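Local coordinates for protein cytochrome oxidase subunit II (Rhodothermus marinus, PDB 1W2L) that carries a covalently bound heme c in the cytochrome c domain of a caa3 oxygen oxidoreductase and probably passes electrons on toward the enzyme's copper A centre, at residues A78-A81 with S82-E85; A10-Y13 with R14-C18; Y56-E59 with S60-P64. All coordinates share one frame; numbering follows the deposited sequence.

Contact 1: A78-A81 with S82-E85. With HEC (heme c), chain B.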
loop_
_atom_site.group_PDB
_atom_site.type_symbol
_atom_site.label_atom_id
_atom_site.label_comp_id
_atom_site.label_asym_id
_atom_site.label_seq_id
_atom_site.Cartn_x
_atom_site.Cartn_y
_atom_site.Cartn_z
ATOM N N ALA A 78 -6.701 10.375 3.528
ATOM C CA ALA A 78 -7.966 10.009 4.119
ATOM C C ALA A 78 -8.948 9.383 3.133
ATOM O O ALA A 78 -9.776 8.569 3.499
ATOM C CB ALA A 78 -8.626 11.263 4.664
ATOM N N SER A 79 -8.851 9.794 1.877
ATOM C CA SER A 79 -9.883 9.432 0.936
ATOM C C SER A 79 -9.982 7.931 0.661
ATOM O O SER A 79 -11.041 7.468 0.250
ATOM C CB SER A 79 -9.719 10.227 -0.365
ATOM O OG SER A 79 -8.493 9.916 -0.979
ATOM N N TYR A 80 -8.923 7.193 0.892
ATOM C CA TYR A 80 -8.949 5.776 0.573
ATOM C C TYR A 80 -9.834 4.970 1.524
ATOM O O TYR A 80 -10.146 3.812 1.211
ATOM C CB TYR A 80 -7.530 5.207 0.549
ATOM C CG TYR A 80 -6.650 5.961 -0.413
ATOM C CD1 TYR A 80 -7.077 6.438 -1.635
ATOM C CD2 TYR A 80 -5.345 6.254 -0.069
ATOM C CE1 TYR A 80 -6.253 7.137 -2.467
ATOM C CE2 TYR A 80 -4.512 6.934 -0.892
ATOM C CZ TYR A 80 -4.942 7.394 -2.118
ATOM O OH TYR A 80 -4.075 8.069 -2.927
ATOM N N ALA A 81 -10.215 5.526 2.674
ATOM C CA ALA A 81 -11.105 4.830 3.577
ATOM C C ALA A 81 -12.431 4.516 2.903
ATOM O O ALA A 81 -13.102 3.610 3.421
ATOM C CB ALA A 81 -11.396 5.661 4.809
ATOM N N SER A 82 -12.780 5.214 1.843
ATOM C CA SER A 82 -13.969 5.069 1.032
ATOM C C SER A 82 -13.845 4.101 -0.125
ATOM O O SER A 82 -14.847 3.797 -0.795
ATOM C CB SER A 82 -14.347 6.486 0.537
ATOM O OG SER A 82 -13.719 6.743 -0.700
ATOM N N LEU A 83 -12.685 3.481 -0.368
ATOM C CA LEU A 83 -12.583 2.530 -1.466
ATOM C C LEU A 83 -13.489 1.320 -1.250
ATOM O O LEU A 83 -13.646 0.808 -0.137
ATOM C CB LEU A 83 -11.132 2.055 -1.632
ATOM C CG LEU A 83 -10.137 3.108 -2.109
ATOM C CD1 LEU A 83 -8.730 2.615 -1.903
ATOM C CD2 LEU A 83 -10.399 3.492 -3.560
ATOM N N SER A 84 -14.046 0.841 -2.354
ATOM C CA SER A 84 -14.918 -0.328 -2.334
ATOM C C SER A 84 -14.131 -1.629 -2.126
ATOM O O SER A 84 -12.917 -1.659 -2.290
ATOM C CB SER A 84 -15.675 -0.481 -3.644
ATOM O OG SER A 84 -14.761 -0.934 -4.640
ATOM N N GLU A 85 -14.834 -2.712 -1.759
ATOM C CA GLU A 85 -14.177 -3.987 -1.543
ATOM C C GLU A 85 -13.446 -4.460 -2.810
ATOM O O GLU A 85 -12.340 -4.993 -2.709
ATOM C CB GLU A 85 -15.190 -5.028 -1.039
ATOM C CG GLU A 85 -15.503 -4.776 0.448
ATOM C CD GLU A 85 -14.376 -5.016 1.435
ATOM O OE1 GLU A 85 -13.841 -4.097 2.096
ATOM O OE2 GLU A 85 -13.983 -6.201 1.621
HETATM FE FE HEC B . 0.488 4.924 0.791
HETATM C CHA HEC B . 2.249 3.528 3.363
HETATM C CHB HEC B . -0.818 1.868 0.036
HETATM C CHC HEC B . -1.325 6.343 -1.701
HETATM C CHD HEC B . 2.089 7.898 1.323
HETATM N NA HEC B . 0.670 3.067 1.573
HETATM C C1A HEC B . 1.433 2.702 2.665
HETATM C C2A HEC B . 1.380 1.266 2.763
HETATM C C3A HEC B . 0.488 0.811 1.873
HETATM C C4A HEC B . 0.023 1.944 1.089
HETATM C CMA HEC B . 0.102 -0.635 1.559
HETATM C CAA HEC B . 2.292 0.460 3.696
HETATM C CBA HEC B . 3.623 0.337 2.959
HETATM C CGA HEC B . 4.782 -0.424 3.690
HETATM O O1A HEC B . 5.853 -0.273 3.154
HETATM O O2A HEC B . 4.512 -1.036 4.758
HETATM N NB HEC B . -0.816 4.228 -0.581
HETATM C C1B HEC B . -1.169 2.965 -0.733
HETATM C C2B HEC B . -2.109 2.821 -1.868
HETATM C C3B HEC B . -2.301 4.108 -2.306
HETATM C C4B HEC B . -1.476 4.986 -1.543
HETATM C CMB HEC B . -2.652 1.553 -2.387
HETATM C CAB HEC B . -3.198 4.590 -3.421
HETATM C CBB HEC B . -4.651 4.119 -3.171
HETATM N NC HEC B . 0.351 6.745 -0.001
HETATM C C1C HEC B . -0.471 7.116 -1.064
HETATM C C2C HEC B . -0.202 8.549 -1.346
HETATM C C3C HEC B . 0.736 8.966 -0.502
HETATM C C4C HEC B . 1.086 7.871 0.358
HETATM C CMC HEC B . -0.917 9.298 -2.471
HETATM C CAC HEC B . 1.495 10.299 -0.500
HETATM C CBC HEC B . 0.692 11.567 -0.330
HETATM N ND HEC B . 1.859 5.580 2.119
HETATM C C1D HEC B . 2.414 6.824 2.143
HETATM C C2D HEC B . 3.435 6.900 3.163
HETATM C C3D HEC B . 3.436 5.691 3.722
HETATM C C4D HEC B . 2.475 4.855 3.104
HETATM C CMD HEC B . 4.257 8.087 3.439
HETATM C CAD HEC B . 4.374 5.215 4.899
HETATM C CBD HEC B . 3.840 5.653 6.261
HETATM C CGD HEC B . 2.711 4.783 6.699
HETATM O O1D HEC B . 1.536 5.243 6.774
HETATM O O2D HEC B . 2.955 3.564 6.948
HETATM O O HOH W 1 -14.683 1.713 2.307
#
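S79 to S82 form a short 3-10 turn, bonded from S82 N to S79 O and from L83 N to Y80 O as the chain leaves it. The straighter of these runs from L83 N to Y80 O at 3.0 Å, its N-H pointing almost directly at the oxygen (171°) although the donor sits well above the carbonyl plane. S79 O is gripped twice by S82: the backbone N reaches it at 3.3 Å from above the carbonyl plane, while OG donates to it at 2.9 Å from nearly along the C=O axis. Serine suits this place because its short hydroxyl can turn back on its own chain and add a second bond to the turn. A water bridges two backbone oxygens, donating to A81 O and to L83 O.

The apolar contact joins Y80 and L83, whose side chains lie side by side and point the same way. Both have CG anti to the carbonyl carbon (chi1 -56° and -68°), and this brings L83 CD1 to 3.8 Å from Y80 CB.

Beyond CB, the Y80 ring turns to the heme. The heme CBB methyl stands 3.3 Å above one ring face, over its centre, and Y80 CE2 comes within 3.3 Å of the meso carbon CHC. The phenol OH hydrogen-bonds to K16 O. A leucine here would probably leave K16 O without this donor and open a gap beside the heme CBB methyl. M76, an axial ligand of the iron, lies close by in sequence and in space.

After the turn, L83 and S84 lead into helix 85-96, with S84 at its N-cap. L83 packs against V88 and L91 of that helix, and both Y80 and L83 rest on I61 of helix 54-62.

Contact 2: A10-Y13 with R14-C18; sequences ARLY and REKAC. With HEC (heme c), chain B.
C18 and Y13 meet beside the heme, with C18 CB 3.7 Å from Y13 CD1. The cysteine sulfur carries the covalent link: SG is bonded to the heme vinyl-derived carbon CAB at 1.9 Å. A thiol is the side chain that can form this thioether. Y13 has CG anti to the backbone N (chi1 167°), a torsion that sets the ring where C18 CB lies against it obliquely.

C18 opens the CXXCH heme-binding motif, completed by C21, which forms the second thioether, and H22, an axial ligand of the iron. The Y13 hydroxyl hydrogen-bonds to H22 O, tying the motif's far end to helix 5-15, and the ring also meets that of F94 in helix 85-96.

Behind this shell, the last turn of helix 5-15 sets where the loop departs. E15 N bonds R11 O at 2.9 Å, nearly straight and in the carbonyl plane; K16 N reaches L12 O at 2.8 Å with its donor tilted from that plane. K16 then leaves helical geometry, and A17 takes a positive phi (80°) that turns the chain back, bringing C18 to the heme and against Y13.

Side chains line the same turn. L12 and K16 run side by side, L12 CD2 lying 3.9 Å from K16 CG, so the lysine's methylenes serve as apolar surface. On the outer side the R14 chain, bent at chi3, folds its guanidinium over A10, whose O stands 3.8 Å above the plane. L12 also packs on A90 and L91 of helix 85-96.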
loop_
_atom_site.group_PDB
_atom_site.type_symbol
_atom_site.label_atom_id
_atom_site.label_comp_id
_atom_site.label_asym_id
_atom_site.label_seq_id
_atom_site.Cartn_x
_atom_site.Cartn_y
_atom_site.Cartn_z
ATOM N N ALA A 10 -3.810 -2.173 -11.390
ATOM C CA ALA A 10 -2.830 -1.318 -12.089
ATOM C C ALA A 10 -3.448 0.014 -12.492
ATOM O O ALA A 10 -2.843 1.102 -12.414
ATOM C CB ALA A 10 -2.318 -2.072 -13.305
ATOM N N ARG A 11 -4.722 -0.048 -12.937
ATOM C CA ARG A 11 -5.414 1.184 -13.281
ATOM C C ARG A 11 -5.636 2.071 -12.056
ATOM O O ARG A 11 -5.472 3.275 -12.132
ATOM C CB ARG A 11 -6.759 0.896 -13.942
ATOM C CG ARG A 11 -6.693 0.307 -15.314
ATOM C CD ARG A 11 -8.176 0.212 -15.799
ATOM N NE ARG A 11 -8.107 -0.026 -17.214
ATOM C CZ ARG A 11 -8.527 0.655 -18.236
ATOM N NH1 ARG A 11 -9.158 1.812 -18.062
ATOM N NH2 ARG A 11 -8.290 0.134 -19.443
ATOM N N LEU A 12 -6.027 1.490 -10.933
ATOM C CA LEU A 12 -6.276 2.237 -9.701
ATOM C C LEU A 12 -4.969 2.797 -9.141
ATOM O O LEU A 12 -5.011 3.882 -8.564
ATOM C CB LEU A 12 -6.945 1.353 -8.677
ATOM C CG LEU A 12 -8.385 0.905 -9.002
ATOM C CD1 LEU A 12 -8.792 -0.203 -8.058
ATOM C CD2 LEU A 12 -9.342 2.081 -8.937
ATOM N N TYR A 13 -3.870 2.084 -9.301
ATOM C CA TYR A 13 -2.574 2.584 -8.838
ATOM C C TYR A 13 -2.296 3.962 -9.431
ATOM O O TYR A 13 -1.702 4.837 -8.799
ATOM C CB TYR A 13 -1.511 1.554 -9.213
ATOM C CG TYR A 13 -0.090 2.046 -9.099
ATOM C CD1 TYR A 13 0.504 2.164 -7.864
ATOM C CD2 TYR A 13 0.637 2.374 -10.237
ATOM C CE1 TYR A 13 1.806 2.612 -7.742
ATOM C CE2 TYR A 13 1.950 2.800 -10.152
ATOM C CZ TYR A 13 2.539 2.926 -8.887
ATOM O OH TYR A 13 3.836 3.358 -8.795
ATOM N N ARG A 14 -2.719 4.117 -10.703
ATOM C CA ARG A 14 -2.588 5.391 -11.381
ATOM C C ARG A 14 -3.711 6.332 -10.969
ATOM O O ARG A 14 -3.515 7.441 -10.426
ATOM C CB ARG A 14 -2.499 5.157 -12.904
ATOM C CG ARG A 14 -1.164 4.514 -13.287
ATOM C CD ARG A 14 -0.784 4.445 -14.762
ATOM N NE ARG A 14 -1.551 3.419 -15.411
ATOM C CZ ARG A 14 -1.686 2.216 -15.848
ATOM N NH1 ARG A 14 -0.704 1.337 -15.671
ATOM N NH2 ARG A 14 -2.797 1.812 -16.473
ATOM N N GLU A 15 -4.967 5.935 -11.190
ATOM C CA GLU A 15 -6.112 6.832 -11.035
ATOM C C GLU A 15 -6.295 7.353 -9.625
ATOM O O GLU A 15 -6.774 8.507 -9.459
ATOM C CB GLU A 15 -7.383 6.107 -11.509
ATOM C CG GLU A 15 -7.393 5.742 -12.958
ATOM C CD GLU A 15 -8.674 5.028 -13.339
ATOM O OE1 GLU A 15 -9.164 4.272 -12.440
ATOM O OE2 GLU A 15 -9.113 5.218 -14.494
ATOM N N LYS A 16 -5.988 6.550 -8.631
ATOM C CA LYS A 16 -6.163 6.910 -7.239
ATOM C C LYS A 16 -4.909 7.581 -6.629
ATOM O O LYS A 16 -4.883 7.819 -5.446
ATOM C CB LYS A 16 -6.593 5.703 -6.395
ATOM C CG LYS A 16 -7.884 5.074 -6.876
ATOM C CD LYS A 16 -9.032 6.020 -6.554
ATOM C CE LYS A 16 -10.381 5.389 -6.821
ATOM N NZ LYS A 16 -11.472 6.384 -6.641
ATOM N N ALA A 17 -3.930 7.869 -7.454
ATOM C CA ALA A 17 -2.763 8.694 -7.107
ATOM C C ALA A 17 -1.681 7.952 -6.336
ATOM O O ALA A 17 -0.736 8.591 -5.920
ATOM C CB ALA A 17 -3.199 9.966 -6.376
ATOM N N CYS A 18 -1.795 6.640 -6.162
ATOM C CA CYS A 18 -0.776 5.911 -5.396
ATOM C C CYS A 18 0.616 6.128 -5.979
ATOM O O CYS A 18 1.574 6.233 -5.247
ATOM C CB CYS A 18 -1.088 4.414 -5.385
ATOM S SG CYS A 18 -2.796 3.927 -5.125
HETATM FE FE HEC B . 0.488 4.924 0.791
HETATM C CHA HEC B . 2.249 3.528 3.363
HETATM C CHB HEC B . -0.818 1.868 0.036
HETATM C CHC HEC B . -1.325 6.343 -1.701
HETATM C CHD HEC B . 2.089 7.898 1.323
HETATM N NA HEC B . 0.670 3.067 1.573
HETATM C C1A HEC B . 1.433 2.702 2.665
HETATM C C2A HEC B . 1.380 1.266 2.763
HETATM C C3A HEC B . 0.488 0.811 1.873
HETATM C C4A HEC B . 0.023 1.944 1.089
HETATM C CMA HEC B . 0.102 -0.635 1.559
HETATM C CAA HEC B . 2.292 0.460 3.696
HETATM C CBA HEC B . 3.623 0.337 2.959
HETATM C CGA HEC B . 4.782 -0.424 3.690
HETATM O O1A HEC B . 5.853 -0.273 3.154
HETATM O O2A HEC B . 4.512 -1.036 4.758
HETATM N NB HEC B . -0.816 4.228 -0.581
HETATM C C1B HEC B . -1.169 2.965 -0.733
HETATM C C2B HEC B . -2.109 2.821 -1.868
HETATM C C3B HEC B . -2.301 4.108 -2.306
HETATM C C4B HEC B . -1.476 4.986 -1.543
HETATM C CMB HEC B . -2.652 1.553 -2.387
HETATM C CAB HEC B . -3.198 4.590 -3.421
HETATM C CBB HEC B . -4.651 4.119 -3.171
HETATM N NC HEC B . 0.351 6.745 -0.001
HETATM C C1C HEC B . -0.471 7.116 -1.064
HETATM C C2C HEC B . -0.202 8.549 -1.346
HETATM C C3C HEC B . 0.736 8.966 -0.502
HETATM C C4C HEC B . 1.086 7.871 0.358
HETATM C CMC HEC B . -0.917 9.298 -2.471
HETATM C CAC HEC B . 1.495 10.299 -0.500
HETATM C CBC HEC B . 0.692 11.567 -0.330
HETATM N ND HEC B . 1.859 5.580 2.119
HETATM C C1D HEC B . 2.414 6.824 2.143
HETATM C C2D HEC B . 3.435 6.900 3.163
HETATM C C3D HEC B . 3.436 5.691 3.722
HETATM C C4D HEC B . 2.475 4.855 3.104
HETATM C CMD HEC B . 4.257 8.087 3.439
HETATM C CAD HEC B . 4.374 5.215 4.899
HETATM C CBD HEC B . 3.840 5.653 6.261
HETATM C CGD HEC B . 2.711 4.783 6.699
HETATM O O1D HEC B . 1.536 5.243 6.774
HETATM O O2D HEC B . 2.955 3.564 6.948
#

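Contact 3: Y56-E59 with S60-P64. With HEC (heme c), chain B.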
loop_
_atom_site.group_PDB
_atom_site.type_symbol
_atom_site.label_atom_id
_atom_site.label_comp_id
_atom_site.label_asym_id
_atom_site.label_seq_id
_atom_site.Cartn_x
_atom_site.Cartn_y
_atom_site.Cartn_z
ATOM N N TYR A 56 -2.581 -6.583 6.557
ATOM C CA TYR A 56 -1.804 -5.368 6.733
ATOM C C TYR A 56 -1.980 -4.407 5.575
ATOM O O TYR A 56 -2.076 -3.195 5.775
ATOM C CB TYR A 56 -0.313 -5.718 6.935
ATOM C CG TYR A 56 0.557 -4.486 6.832
ATOM C CD1 TYR A 56 0.583 -3.592 7.892
ATOM C CD2 TYR A 56 1.274 -4.171 5.718
ATOM C CE1 TYR A 56 1.342 -2.441 7.836
ATOM C CE2 TYR A 56 2.040 -3.019 5.651
ATOM C CZ TYR A 56 2.072 -2.148 6.713
ATOM O OH TYR A 56 2.807 -1.000 6.680
ATOM N N LEU A 57 -1.986 -4.915 4.359
ATOM C CA LEU A 57 -2.182 -4.054 3.203
ATOM C C LEU A 57 -3.560 -3.404 3.262
ATOM O O LEU A 57 -3.716 -2.219 3.000
ATOM C CB LEU A 57 -1.961 -4.829 1.913
ATOM C CG LEU A 57 -0.560 -5.396 1.707
ATOM C CD1 LEU A 57 -0.491 -6.187 0.397
ATOM C CD2 LEU A 57 0.474 -4.294 1.723
ATOM N N ARG A 58 -4.578 -4.183 3.607
ATOM C CA ARG A 58 -5.949 -3.696 3.703
ATOM C C ARG A 58 -6.022 -2.600 4.755
ATOM O O ARG A 58 -6.634 -1.536 4.509
ATOM C CB ARG A 58 -6.953 -4.861 3.945
ATOM C CG ARG A 58 -8.406 -4.534 4.100
ATOM C CD ARG A 58 -9.154 -5.845 4.507
ATOM N NE ARG A 58 -10.525 -5.354 4.724
ATOM C CZ ARG A 58 -11.440 -5.119 3.840
ATOM N NH1 ARG A 58 -11.124 -5.364 2.557
ATOM N NH2 ARG A 58 -12.655 -4.663 4.211
ATOM N N GLU A 59 -5.459 -2.837 5.909
ATOM C CA GLU A 59 -5.471 -1.906 7.039
ATOM C C GLU A 59 -4.738 -0.611 6.644
ATOM O O GLU A 59 -5.121 0.501 6.973
ATOM C CB GLU A 59 -4.836 -2.434 8.300
ATOM C CG GLU A 59 -4.668 -1.538 9.506
ATOM C CD GLU A 59 -3.644 -1.775 10.584
ATOM O OE1 GLU A 59 -2.437 -2.110 10.369
ATOM O OE2 GLU A 59 -4.021 -1.611 11.781
ATOM N N SER A 60 -3.629 -0.746 5.932
ATOM C CA SER A 60 -2.838 0.383 5.511
ATOM C C SER A 60 -3.628 1.305 4.566
ATOM O O SER A 60 -3.462 2.542 4.651
ATOM C CB SER A 60 -1.560 -0.086 4.812
ATOM O OG SER A 60 -0.680 -0.722 5.695
ATOM N N ILE A 61 -4.456 0.735 3.739
ATOM C CA ILE A 61 -5.231 1.486 2.755
ATOM C C ILE A 61 -6.498 2.052 3.373
ATOM O O ILE A 61 -6.832 3.231 3.171
ATOM C CB ILE A 61 -5.544 0.566 1.539
ATOM C CG1 ILE A 61 -4.260 0.163 0.820
ATOM C CG2 ILE A 61 -6.516 1.248 0.593
ATOM C CD1 ILE A 61 -4.433 -0.964 -0.176
ATOM N N LEU A 62 -7.238 1.248 4.116
ATOM C CA LEU A 62 -8.531 1.581 4.684
ATOM C C LEU A 62 -8.513 2.236 6.027
ATOM O O LEU A 62 -9.487 2.929 6.371
ATOM C CB LEU A 62 -9.452 0.366 4.822
ATOM C CG LEU A 62 -9.889 -0.247 3.497
ATOM C CD1 LEU A 62 -10.653 -1.522 3.751
ATOM C CD2 LEU A 62 -10.772 0.736 2.726
ATOM N N GLN A 63 -7.417 2.091 6.734
ATOM C CA GLN A 63 -7.208 2.754 8.011
ATOM C C GLN A 63 -5.886 3.495 7.941
ATOM O O GLN A 63 -5.038 3.258 8.781
ATOM C CB GLN A 63 -7.284 1.768 9.193
ATOM C CG GLN A 63 -8.555 0.935 9.307
ATOM C CD GLN A 63 -8.314 -0.158 10.368
ATOM O OE1 GLN A 63 -8.267 -1.340 10.052
ATOM N NE2 GLN A 63 -8.140 0.292 11.591
ATOM N N PRO A 64 -5.771 4.467 7.008
ATOM C CA PRO A 64 -4.528 5.211 6.841
ATOM C C PRO A 64 -4.202 5.930 8.146
ATOM O O PRO A 64 -5.100 6.435 8.820
ATOM C CB PRO A 64 -4.952 6.165 5.729
ATOM C CG PRO A 64 -6.391 6.462 5.997
ATOM C CD PRO A 64 -6.851 5.017 6.160
HETATM FE FE HEC B . 0.488 4.924 0.791
HETATM C CHA HEC B . 2.249 3.528 3.363
HETATM C CHB HEC B . -0.818 1.868 0.036
HETATM C CHC HEC B . -1.325 6.343 -1.701
HETATM C CHD HEC B . 2.089 7.898 1.323
HETATM N NA HEC B . 0.670 3.067 1.573
HETATM C C1A HEC B . 1.433 2.702 2.665
HETATM C C2A HEC B . 1.380 1.266 2.763
HETATM C C3A HEC B . 0.488 0.811 1.873
HETATM C C4A HEC B . 0.023 1.944 1.089
HETATM C CMA HEC B . 0.102 -0.635 1.559
HETATM C CAA HEC B . 2.292 0.460 3.696
HETATM C CBA HEC B . 3.623 0.337 2.959
HETATM C CGA HEC B . 4.782 -0.424 3.690
HETATM O O1A HEC B . 5.853 -0.273 3.154
HETATM O O2A HEC B . 4.512 -1.036 4.758
HETATM N NB HEC B . -0.816 4.228 -0.581
HETATM C C1B HEC B . -1.169 2.965 -0.733
HETATM C C2B HEC B . -2.109 2.821 -1.868
HETATM C C3B HEC B . -2.301 4.108 -2.306
HETATM C C4B HEC B . -1.476 4.986 -1.543
HETATM C CMB HEC B . -2.652 1.553 -2.387
HETATM C CAB HEC B . -3.198 4.590 -3.421
HETATM C CBB HEC B . -4.651 4.119 -3.171
HETATM N NC HEC B . 0.351 6.745 -0.001
HETATM C C1C HEC B . -0.471 7.116 -1.064
HETATM C C2C HEC B . -0.202 8.549 -1.346
HETATM C C3C HEC B . 0.736 8.966 -0.502
HETATM C C4C HEC B . 1.086 7.871 0.358
HETATM C CMC HEC B . -0.917 9.298 -2.471
HETATM C CAC HEC B . 1.495 10.299 -0.500
HETATM C CBC HEC B . 0.692 11.567 -0.330
HETATM N ND HEC B . 1.859 5.580 2.119
HETATM C C1D HEC B . 2.414 6.824 2.143
HETATM C C2D HEC B . 3.435 6.900 3.163
HETATM C C3D HEC B . 3.436 5.691 3.722
HETATM C C4D HEC B . 2.475 4.855 3.104
HETATM C CMD HEC B . 4.257 8.087 3.439
HETATM C CAD HEC B . 4.374 5.215 4.899
HETATM C CBD HEC B . 3.840 5.653 6.261
HETATM C CGD HEC B . 2.711 4.783 6.699
HETATM O O1D HEC B . 1.536 5.243 6.774
HETATM O O2D HEC B . 2.955 3.564 6.948
HETATM O O HOH W 2 -1.252 -0.329 8.564
#
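Helix 54-62 forms one wall of the heme c pocket, and its final turns bring Y56 and S60 together next to a heme propionate. The Y56 hydroxyl donates to propionate O2A at 2.6 Å, the acceptor lying in the plane of the ring at its edge. S60 OG lies over one face of the same ring, 3.2 Å above it and offset toward the rim.

The serine is turned there by a chi1 of -68°, with OG anti to its carbonyl carbon. In this position OG donates to Y56 O at 2.8 Å, while S60 N makes the ordinary helical bond to that oxygen at 2.9 Å. The two donors reach Y56 O from opposite faces of its carbonyl plane. A water completes the polar cluster, donating to S60 OG and E59 OE1.

The next residue after each of these, L57 and I61, offers apolar atoms to methyls on the heme's rim. L57 CD2 lies 3.7 Å from the heme methyl CMA and I61 CD1 3.8 Å from CMB, as suits branched aliphatic residues packing against porphyrin methyls.

On the outer side R58 and L62 cross at a slant, L62 CD1 sitting 3.7 Å above the guanidinium, over its centre. The extended arginine chain thus shares in apolar packing while its NH2 makes a salt bridge with E85. The helix then runs out: Q63 N still bonds E59 O at 2.8 Å, but Q63 leaves helical geometry ahead of P64, which packs on M76.

A phenol donating to the propionate would be expected to stabilise its negative charge and to restrict its rotation. S60, a buried serine, is well suited to sit against the face of that ring, since its hydroxyl has both a donor's target in Y56 O and an incoming bond from water.

How the contacts relate
Along the chain the order is contact 2, contact 3, contact 1, and all three touch the single heme c. Contact 2 ends helix 5-15, contact 3 ends helix 54-62, and contact 1 is the loop that leads into helix 85-96. Contact 1 is the meeting point: its centre is about 13 Å from that of contact 2 and about 10 Å from that of contact 3, and it touches both. The other two come no nearer than about 7 Å between atoms. The loop 78-85 therefore bridges the covalent end of the heme site and the wall near a propionate, joining the helices of this compact cytochrome c domain around its cofactor.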